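Local coordinates for cellulase (Bacillus sp. BG-CS10, PDB 5E09), which probably hydrolyses internal beta-1,4-glucosidic bonds of cellulose with a family 5 barrel joined to two further modules, one of them a family 46 carbohydrate-binding module, at residues K480-G483 / Y484-P488; I497-A500 / F501-V505. All blocks are in the same frame, centred on the assembly; numbering follows the deposited sequence.

In the fold
Both contacts belong to the antiparallel beta module at the C-terminal end of the chain, and their centres lie about 10 Å apart. Contact 1 forms the turn leading into edge strand 486-489; contact 2 forms the short helix that follows strand 494-497. They meet at Thr498, whose OG1 probably hydrogen-bonds to Tyr484 O (2.7 Å), while its backbone N probably does so to Thr485 O (3.2 Å). Beside them Ala500 CB packs on Tyr484 CE1. The turn of contact 1 also touches Val233, Asn234 and Val283, in loops that follow barrel strands 219-225 and 267-272, the end where family 5 enzymes carry their cleft. That placement is consistent with the module lying beside the substrate cleft.

Contact 1: residues K480-G483 / Y484-P488; sequences KEFG and YTFSP
Glu481 and Thr485 close the turn that carries this beta module from strand 479-480 into edge strand 486-489. The carbonyl Glu481 O takes two good bonds from one residue: Thr485 N, at 3.2 Å and nearly along the C=O axis, and Thr485 OG1, at 2.8 Å from above the carbonyl plane. The hydroxyl can reach it because chi1 of 59° sets OG1 between the threonine's own N and carbonyl carbon. Tyr484 N adds a weak third bond. Gly483, with a positive phi of 76°, turns the chain, and its N makes a bent, weak bond to Phe486 O.

Alongside the turn, Phe486 drives its ring edge toward the face of Phe482, a T-shaped pair with centroids 5.0 Å apart and planes at 62°. At the far end of the Phe482 ring, CZ meets Pro488 CD at 3.5 Å. At its edge and in its plane the Phe486 ring meets Lys480 O, 3.6 Å from CE1. Further out, Met461 of strand 458-465 lies against Phe486, and Phe482 reaches the barrel domain, touching Val283. Lys480 NZ leaves the turn to bond with Pro473 O, Thr477 O and Ala471 O.

Contact 2: residues I497-A500 / F501-V505; sequences ITDA and FFNEV
Thr498 is the N-cap of the short helix 499-502, which follows strand 494-497 in the beta module, and its OG1 accepts from Phe501 N at 3.3 Å with an N-H...O angle of 151°. A chi1 of 63° places OG1 between the threonine's own N and carbonyl carbon, facing that N-H, which otherwise has only a weak, bent bond to Thr498 O. The same hydroxyl is anchored outside the turn on Tyr484 O, so the cap ties the helix to the neighbouring loop. Inside the turn, Thr498 O accepts from Phe502 N, and Asp499 O from Asn503 N at 2.9 Å. The amide of Asn503 folds back over that carbonyl, its plane 63° from the carboxylate of Asp499.

On the inner side three apolar side chains gather. Ile497 CG2 stands anti to the backbone N and touches two rings at once, Phe501 CD2 at 3.5 Å and Phe502 CE2 at 3.5 Å. Ile497 and Phe501 run side by side, whereas Phe502 comes across the isoleucine at about a right angle. Phe501 CD2 sits 3.9 Å above one face of the Phe502 ring, offset toward the rim. Beyond it, Phe502 packs on Leu526 of strand 521-529, and Phe501 on Ala463 of strand 458-465, which seats the helix on the sheet. Replacing Phe502 with an alanine would probably open a gap against Leu526 and leave Ile497 CG2 with just one of its two rings to pack on. Val505 CG1 covers one face of the Phe501 ring, 3.9 Å above its plane and offset toward the rim.

Contact 1: residues K480-G483 / Y484-P488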
ATOM      1  N   LYS A 480      16.979   1.125 -11.653  1.00 37.56           N
ATOM      2  CA  LYS A 480      16.579   2.349 -10.965  1.00 35.40           C
ATOM      3  C   LYS A 480      15.114   2.323 -10.541  1.00 50.31           C
ATOM      4  O   LYS A 480      14.282   1.654 -11.162  1.00 45.75           O
ATOM      5  CB  LYS A 480      16.852   3.560 -11.851  1.00 35.44           C
ATOM      6  CG  LYS A 480      18.315   3.684 -12.288  1.00 43.69           C
ATOM      7  CD  LYS A 480      19.251   3.879 -11.094  1.00 35.91           C
ATOM      8  CE  LYS A 480      20.123   2.658 -10.864  1.00 46.70           C
ATOM      9  NZ  LYS A 480      21.031   2.820  -9.690  1.00 45.33           N
ATOM     10  N   GLU A 481      14.817   3.057  -9.473  1.00 37.61           N
ATOM     11  CA  GLU A 481      13.495   3.068  -8.862  1.00 36.28           C
ATOM     12  C   GLU A 481      12.465   3.777  -9.733  1.00 43.81           C
ATOM     13  O   GLU A 481      12.659   4.931 -10.126  1.00 33.65           O
ATOM     14  CB  GLU A 481      13.563   3.739  -7.485  1.00 40.78           C
ATOM     15  CG  GLU A 481      12.207   3.997  -6.831  1.00 44.39           C
ATOM     16  CD  GLU A 481      12.339   4.569  -5.426  1.00 55.98           C
ATOM     17  OE1 GLU A 481      13.468   4.943  -5.037  1.00 63.69           O
ATOM     18  OE2 GLU A 481      11.317   4.649  -4.709  1.00 56.20           O
ATOM     19  N   PHE A 482      11.366   3.079 -10.010  1.00 33.40           N
ATOM     20  CA  PHE A 482      10.279   3.607 -10.827  1.00 34.16           C
ATOM     21  C   PHE A 482       9.675   4.885 -10.233  1.00 52.46           C
ATOM     22  O   PHE A 482       9.380   4.948  -9.034  1.00 35.76           O
ATOM     23  CB  PHE A 482       9.195   2.542 -10.979  1.00 43.20           C
ATOM     24  CG  PHE A 482       8.309   2.724 -12.180  1.00 31.36           C
ATOM     25  CD1 PHE A 482       7.306   3.688 -12.189  1.00 35.86           C
ATOM     26  CD2 PHE A 482       8.453   1.901 -13.287  1.00 32.75           C
ATOM     27  CE1 PHE A 482       6.473   3.840 -13.294  1.00 36.01           C
ATOM     28  CE2 PHE A 482       7.627   2.042 -14.399  1.00 35.01           C
ATOM     29  CZ  PHE A 482       6.632   3.012 -14.401  1.00 41.55           C
ATOM     30  N   GLY A 483       9.482   5.895 -11.077  1.00 39.01           N
ATOM     31  CA  GLY A 483       8.875   7.138 -10.639  1.00 32.52           C
ATOM     32  C   GLY A 483       9.666   8.148  -9.835  1.00 46.18           C
ATOM     33  O   GLY A 483       9.214   9.275  -9.618  1.00 51.12           O
ATOM     34  N   TYR A 484      10.856   7.746  -9.401  1.00 39.78           N
ATOM     35  CA  TYR A 484      11.681   8.581  -8.539  1.00 43.85           C
ATOM     36  C   TYR A 484      12.757   9.028  -9.527  1.00 49.30           C
ATOM     37  O   TYR A 484      13.097  10.207  -9.594  1.00 51.35           O
ATOM     38  CB  TYR A 484      12.313   7.880  -7.334  1.00 44.67           C
ATOM     39  CG  TYR A 484      13.348   8.701  -6.599  1.00 50.57           C
ATOM     40  CD1 TYR A 484      13.020   9.925  -6.028  1.00 47.70           C
ATOM     41  CD2 TYR A 484      14.651   8.238  -6.454  1.00 51.24           C
ATOM     42  CE1 TYR A 484      13.970  10.678  -5.345  1.00 55.66           C
ATOM     43  CE2 TYR A 484      15.606   8.980  -5.777  1.00 52.17           C
ATOM     44  CZ  TYR A 484      15.261  10.199  -5.224  1.00 61.56           C
ATOM     45  OH  TYR A 484      16.212  10.938  -4.549  1.00 61.67           O
ATOM     46  N   THR A 485      13.268   8.087 -10.312  1.00 41.31           N
ATOM     47  CA  THR A 485      14.365   8.366 -11.227  1.00 37.98           C
ATOM     48  C   THR A 485      13.905   8.560 -12.670  1.00 47.35           C
ATOM     49  O   THR A 485      14.581   9.220 -13.459  1.00 40.88           O
ATOM     50  CB  THR A 485      15.401   7.234 -11.192  1.00 47.43           C
ATOM     51  OG1 THR A 485      14.763   6.000 -11.549  1.00 43.38           O
ATOM     52  CG2 THR A 485      16.007   7.109  -9.795  1.00 41.96           C
ATOM     53  N   PHE A 486      12.762   7.976 -13.018  1.00 41.71           N
ATOM     54  CA  PHE A 486      12.255   8.053 -14.382  1.00 31.78           C
ATOM     55  C   PHE A 486      10.755   7.848 -14.382  1.00 35.53           C
ATOM     56  O   PHE A 486      10.204   7.321 -13.424  1.00 44.56           O
ATOM     57  CB  PHE A 486      12.925   7.008 -15.277  1.00 34.74           C
ATOM     58  CG  PHE A 486      12.463   5.601 -15.016  1.00 35.90           C
ATOM     59  CD1 PHE A 486      13.044   4.842 -14.014  1.00 38.06           C
ATOM     60  CD2 PHE A 486      11.449   5.034 -15.778  1.00 36.10           C
ATOM     61  CE1 PHE A 486      12.620   3.541 -13.770  1.00 41.48           C
ATOM     62  CE2 PHE A 486      11.018   3.740 -15.539  1.00 39.00           C
ATOM     63  CZ  PHE A 486      11.607   2.990 -14.535  1.00 36.30           C
ATOM     64  N   SER A 487      10.089   8.242 -15.459  1.00 46.97           N
ATOM     65  CA  SER A 487       8.641   8.104 -15.505  1.00 49.77           C
ATOM     66  C   SER A 487       8.104   7.990 -16.931  1.00 42.85           C
ATOM     67  O   SER A 487       8.261   8.906 -17.734  1.00 41.82           O
ATOM     68  CB  SER A 487       7.985   9.289 -14.792  1.00 40.72           C
ATOM     69  OG  SER A 487       6.635   9.003 -14.482  1.00 58.01           O
ATOM     70  N   PRO A 488       7.484   6.849 -17.253  1.00 39.16           N
ATOM     71  CA  PRO A 488       6.752   6.738 -18.516  1.00 39.95           C
ATOM     72  C   PRO A 488       5.503   7.615 -18.499  1.00 50.94           C
ATOM     73  O   PRO A 488       4.646   7.442 -17.631  1.00 51.65           O
ATOM     74  CB  PRO A 488       6.370   5.257 -18.585  1.00 40.72           C
ATOM     75  CG  PRO A 488       7.256   4.573 -17.598  1.00 43.67           C
ATOM     76  CD  PRO A 488       7.555   5.570 -16.533  1.00 34.97           C
TER

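Contact 2: residues I497-A500 / F501-V505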
ATOM      1  N   ILE A 497      13.225  11.713 -17.521  1.00 36.57           N
ATOM      2  CA  ILE A 497      14.329  11.402 -16.617  1.00 35.78           C
ATOM      3  C   ILE A 497      14.467  12.559 -15.626  1.00 47.54           C
ATOM      4  O   ILE A 497      14.696  13.703 -16.024  1.00 44.92           O
ATOM      5  CB  ILE A 497      15.647  11.182 -17.369  1.00 39.41           C
ATOM      6  CG1 ILE A 497      15.444  10.202 -18.527  1.00 37.11           C
ATOM      7  CG2 ILE A 497      16.709  10.650 -16.421  1.00 30.63           C
ATOM      8  CD1 ILE A 497      15.150   8.775 -18.075  1.00 42.58           C
ATOM      9  N   THR A 498      14.318  12.256 -14.339  1.00 42.38           N
ATOM     10  CA  THR A 498      14.144  13.282 -13.310  1.00 43.37           C
ATOM     11  C   THR A 498      15.428  13.994 -12.884  1.00 43.76           C
ATOM     12  O   THR A 498      16.538  13.516 -13.130  1.00 45.14           O
ATOM     13  CB  THR A 498      13.498  12.688 -12.046  1.00 33.46           C
ATOM     14  OG1 THR A 498      14.371  11.703 -11.480  1.00 34.81           O
ATOM     15  CG2 THR A 498      12.165  12.049 -12.378  1.00 35.70           C
ATOM     16  N   ASP A 499      15.255  15.144 -12.234  1.00 57.45           N
ATOM     17  CA  ASP A 499      16.368  15.909 -11.679  1.00 44.86           C
ATOM     18  C   ASP A 499      17.054  15.083 -10.595  1.00 41.59           C
ATOM     19  O   ASP A 499      18.267  15.155 -10.425  1.00 47.12           O
ATOM     20  CB  ASP A 499      15.876  17.252 -11.120  1.00 47.89           C
ATOM     21  CG  ASP A 499      16.936  18.351 -11.184  1.00 84.63           C
ATOM     22  OD1 ASP A 499      17.844  18.277 -12.043  1.00 80.39           O
ATOM     23  OD2 ASP A 499      16.855  19.302 -10.373  1.00 81.56           O
ATOM     24  N   ALA A 500      16.273  14.281  -9.877  1.00 47.66           N
ATOM     25  CA  ALA A 500      16.821  13.419  -8.833  1.00 37.29           C
ATOM     26  C   ALA A 500      17.805  12.391  -9.400  1.00 43.57           C
ATOM     27  O   ALA A 500      18.822  12.088  -8.776  1.00 49.68           O
ATOM     28  CB  ALA A 500      15.697  12.721  -8.076  1.00 33.54           C
ATOM     29  N   PHE A 501      17.517  11.853 -10.581  1.00 42.38           N
ATOM     30  CA  PHE A 501      18.452  10.925 -11.210  1.00 38.24           C
ATOM     31  C   PHE A 501      19.746  11.640 -11.586  1.00 41.80           C
ATOM     32  O   PHE A 501      20.840  11.159 -11.289  1.00 41.83           O
ATOM     33  CB  PHE A 501      17.840  10.275 -12.452  1.00 40.38           C
ATOM     34  CG  PHE A 501      18.813   9.430 -13.244  1.00 40.88           C
ATOM     35  CD1 PHE A 501      19.076   8.118 -12.874  1.00 34.35           C
ATOM     36  CD2 PHE A 501      19.454   9.944 -14.361  1.00 32.41           C
ATOM     37  CE1 PHE A 501      19.961   7.338 -13.598  1.00 35.74           C
ATOM     38  CE2 PHE A 501      20.342   9.167 -15.093  1.00 43.50           C
ATOM     39  CZ  PHE A 501      20.598   7.862 -14.709  1.00 30.95           C
ATOM     40  N   PHE A 502      19.620  12.793 -12.230  1.00 31.11           N
ATOM     41  CA  PHE A 502      20.799  13.493 -12.727  1.00 53.45           C
ATOM     42  C   PHE A 502      21.668  14.090 -11.616  1.00 46.65           C
ATOM     43  O   PHE A 502      22.884  14.190 -11.775  1.00 51.57           O
ATOM     44  CB  PHE A 502      20.391  14.585 -13.715  1.00 43.87           C
ATOM     45  CG  PHE A 502      19.932  14.053 -15.036  1.00 37.29           C
ATOM     46  CD1 PHE A 502      20.779  13.283 -15.817  1.00 40.84           C
ATOM     47  CD2 PHE A 502      18.658  14.322 -15.502  1.00 37.86           C
ATOM     48  CE1 PHE A 502      20.358  12.788 -17.039  1.00 38.61           C
ATOM     49  CE2 PHE A 502      18.236  13.839 -16.721  1.00 36.10           C
ATOM     50  CZ  PHE A 502      19.087  13.071 -17.491  1.00 36.12           C
ATOM     51  N   ASN A 503      21.057  14.461 -10.493  1.00 51.77           N
ATOM     52  CA  ASN A 503      21.808  14.992  -9.355  1.00 50.89           C
ATOM     53  C   ASN A 503      22.798  13.983  -8.779  1.00 52.05           C
ATOM     54  O   ASN A 503      23.658  14.345  -7.981  1.00 55.77           O
ATOM     55  CB  ASN A 503      20.865  15.453  -8.234  1.00 45.15           C
ATOM     56  CG  ASN A 503      20.063  16.689  -8.604  1.00 50.08           C
ATOM     57  OD1 ASN A 503      20.438  17.454  -9.497  1.00 51.89           O
ATOM     58  ND2 ASN A 503      18.945  16.888  -7.917  1.00 49.71           N
ATOM     59  N   GLU A 504      22.674  12.716  -9.166  1.00 43.72           N
ATOM     60  CA  GLU A 504      23.547  11.689  -8.608  1.00 52.11           C
ATOM     61  C   GLU A 504      24.279  10.897  -9.684  1.00 39.95           C
ATOM     62  O   GLU A 504      24.586   9.723  -9.502  1.00 51.89           O
ATOM     63  CB  GLU A 504      22.747  10.746  -7.697  1.00 42.72           C
ATOM     64  CG  GLU A 504      22.120  11.469  -6.504  1.00 52.12           C
ATOM     65  CD  GLU A 504      21.417  10.541  -5.526  1.00 68.98           C
ATOM     66  OE1 GLU A 504      21.993   9.486  -5.175  1.00 56.75           O
ATOM     67  OE2 GLU A 504      20.286  10.872  -5.103  1.00 66.69           O
ATOM     68  N   VAL A 505      24.567  11.546 -10.806  1.00 44.26           N
ATOM     69  CA  VAL A 505      25.418  10.937 -11.818  1.00 50.17           C
ATOM     70  C   VAL A 505      26.556  11.875 -12.216  1.00 51.55           C
ATOM     71  O   VAL A 505      26.370  13.089 -12.339  1.00 55.73           O
ATOM     72  CB  VAL A 505      24.620  10.519 -13.089  1.00 49.66           C
ATOM     73  CG1 VAL A 505      23.592   9.450 -12.754  1.00 49.91           C
ATOM     74  CG2 VAL A 505      23.940  11.703 -13.722  1.00 43.80           C
TER